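Local coordinates for phosphoserine aminotransferase (Bacillus alcalophilus, PDB 2BIA), which converts 3-phosphohydroxypyruvate and phosphoserine into one another with pyridoxal 5'-phosphate, transferring the amino group from or to glutamate in serine biosynthesis, at residues E268-I273 and V341-C346. Numbering follows the deposited sequence.
With MG (magnesium ion), chain E.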
loop_
_atom_site.group_PDB
_atom_site.type_symbol
_atom_site.label_atom_id
_atom_site.label_comp_id
_atom_site.label_asym_id
_atom_site.label_seq_id
_atom_site.Cartn_x
_atom_site.Cartn_y
_atom_site.Cartn_z
ATOM N N GLU A 268 -27.016 -12.455 5.549
ATOM C CA GLU A 268 -28.278 -12.825 4.894
ATOM C C GLU A 268 -29.441 -12.032 5.440
ATOM O O GLU A 268 -30.350 -11.595 4.723
ATOM C CB GLU A 268 -28.475 -14.345 5.066
ATOM C CG GLU A 268 -27.409 -15.087 4.272
ATOM C CD GLU A 268 -27.280 -16.565 4.549
ATOM O OE1 GLU A 268 -26.368 -17.211 3.975
ATOM O OE2 GLU A 268 -28.081 -17.102 5.346
ATOM N N GLU A 269 -29.461 -11.803 6.761
ATOM C CA GLU A 269 -30.558 -11.030 7.337
ATOM C C GLU A 269 -30.568 -9.586 6.854
ATOM O O GLU A 269 -31.638 -9.075 6.506
ATOM C CB GLU A 269 -30.485 -11.117 8.868
ATOM C CG GLU A 269 -31.097 -12.424 9.374
ATOM C CD GLU A 269 -30.504 -12.902 10.684
ATOM O OE1 GLU A 269 -29.480 -12.336 11.121
ATOM O OE2 GLU A 269 -31.063 -13.850 11.282
ATOM N N LYS A 270 -29.420 -8.906 6.809
ATOM C CA LYS A 270 -29.369 -7.532 6.350
ATOM C C LYS A 270 -29.866 -7.442 4.901
ATOM O O LYS A 270 -30.657 -6.570 4.571
ATOM C CB LYS A 270 -27.968 -6.910 6.383
ATOM C CG LYS A 270 -27.119 -7.153 7.601
ATOM C CD LYS A 270 -25.956 -6.217 7.771
ATOM C CE LYS A 270 -25.108 -5.987 6.546
ATOM N NZ LYS A 270 -23.991 -6.965 6.398
ATOM N N ALA A 271 -29.351 -8.347 4.065
ATOM C CA ALA A 271 -29.705 -8.365 2.646
ATOM C C ALA A 271 -31.200 -8.594 2.480
ATOM O O ALA A 271 -31.892 -7.980 1.677
ATOM C CB ALA A 271 -28.897 -9.442 1.939
ATOM N N LYS A 272 -31.759 -9.509 3.273
ATOM C CA LYS A 272 -33.194 -9.762 3.204
ATOM C C LYS A 272 -34.039 -8.524 3.448
ATOM O O LYS A 272 -35.083 -8.337 2.818
ATOM C CB LYS A 272 -33.568 -10.818 4.250
ATOM C CG LYS A 272 -34.783 -11.623 3.807
ATOM C CD LYS A 272 -34.981 -12.783 4.771
ATOM C CE LYS A 272 -35.963 -12.370 5.865
ATOM N NZ LYS A 272 -37.358 -12.349 5.332
ATOM N N ILE A 273 -33.589 -7.680 4.377
ATOM C CA ILE A 273 -34.341 -6.462 4.667
ATOM C C ILE A 273 -34.425 -5.598 3.427
ATOM O O ILE A 273 -35.462 -5.029 3.094
ATOM C CB ILE A 273 -33.707 -5.675 5.829
ATOM C CG1 ILE A 273 -33.899 -6.408 7.165
ATOM C CG2 ILE A 273 -34.242 -4.256 5.912
ATOM C CD1 ILE A 273 -33.028 -5.837 8.269
ATOM N N VAL A 341 -21.298 -3.285 7.971
ATOM C CA VAL A 341 -22.456 -2.391 7.935
ATOM C C VAL A 341 -23.528 -2.862 8.906
ATOM O O VAL A 341 -24.015 -3.997 8.890
ATOM C CB VAL A 341 -23.003 -2.321 6.501
ATOM C CG1 VAL A 341 -24.255 -1.461 6.416
ATOM C CG2 VAL A 341 -21.914 -1.763 5.585
ATOM N N PRO A 342 -23.965 -2.026 9.829
ATOM C CA PRO A 342 -24.879 -2.522 10.873
ATOM C C PRO A 342 -26.297 -2.761 10.378
ATOM O O PRO A 342 -26.788 -2.131 9.455
ATOM C CB PRO A 342 -24.874 -1.380 11.900
ATOM C CG PRO A 342 -24.635 -0.169 11.046
ATOM C CD PRO A 342 -23.654 -0.592 9.975
ATOM N N ILE A 343 -27.016 -3.700 11.004
ATOM C CA ILE A 343 -28.355 -3.954 10.495
ATOM C C ILE A 343 -29.280 -2.769 10.672
ATOM O O ILE A 343 -30.214 -2.590 9.884
ATOM C CB ILE A 343 -28.941 -5.191 11.212
ATOM C CG1 ILE A 343 -30.134 -5.813 10.493
ATOM C CG2 ILE A 343 -29.295 -4.846 12.648
ATOM C CD1 ILE A 343 -30.371 -7.272 10.817
ATOM N N ASP A 344 -29.083 -1.906 11.667
ATOM C CA ASP A 344 -29.997 -0.761 11.774
ATOM C C ASP A 344 -29.792 0.240 10.638
ATOM O O ASP A 344 -30.737 1.001 10.346
ATOM C CB ASP A 344 -29.904 -0.106 13.134
ATOM C CG ASP A 344 -28.607 0.516 13.570
ATOM O OD1 ASP A 344 -27.617 0.523 12.814
ATOM O OD2 ASP A 344 -28.543 1.046 14.713
ATOM N N ALA A 345 -28.648 0.239 9.968
ATOM C CA ALA A 345 -28.490 1.040 8.756
ATOM C C ALA A 345 -29.405 0.513 7.648
ATOM O O ALA A 345 -29.994 1.270 6.872
ATOM C CB ALA A 345 -27.051 1.040 8.241
ATOM N N CYS A 346 -29.489 -0.817 7.589
ATOM C CA CYS A 346 -30.360 -1.434 6.584
ATOM C C CYS A 346 -31.818 -1.144 6.891
ATOM O O CYS A 346 -32.578 -0.843 5.975
ATOM C CB CYS A 346 -30.126 -2.948 6.508
ATOM S SG CYS A 346 -28.418 -3.275 5.969
HETATM MG MG MG E . -27.100 1.378 16.024
HETATM O O HOH W 1 -25.582 1.021 14.609
HETATM O O HOH W 2 -26.971 3.377 15.550
HETATM O O HOH W 3 -28.310 1.873 17.359
#
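Lys270 meets the flat Val341-Pro342 peptide at its oxygen end rather than over a face: CD lies 3.2 Å from Val341 O and CE 3.3 Å, both tilted to the same side of the plane. In the conformer modelled here, bends at chi3 and chi4 (-47° and -89°) curl the chain round that oxygen and bring NZ to hydrogen bonds with Ile337 O and Tyr338 O outside these two segments. Deeper in, Cys346 SG rests 3.7 Å from Lys270 CB. Ile273 spans Cys346 and Ile343: CG2 comes 3.8 Å from Cys346 O, while CD1 packs 3.6 Å from Ile343 CG1. The two isoleucines cross at about a right angle, Ile343 swinging CG1 anti to its nitrogen (chi1 -162°). Replacing Ile273 with an alanine would probably leave Ile343 CG1 without its apolar partner and open a gap beside Cys346. On the other side of this helix turn, Asp344 OD2 binds magnesium at 2.0 Å. No hydrogen bond joins the segments, so van der Waals contact seats the start of helix 343-359, with Pro342 as N-cap, against the middle of helix 259-279. As in other fold-type I aminotransferases, this helix pair probably belongs to the smaller C-terminal domain. Ile347 and Arg350 extend the packing on Ile273 along helix 343-359, while Ile337, just past strand 333-336, touches both Ala271 and Cys346.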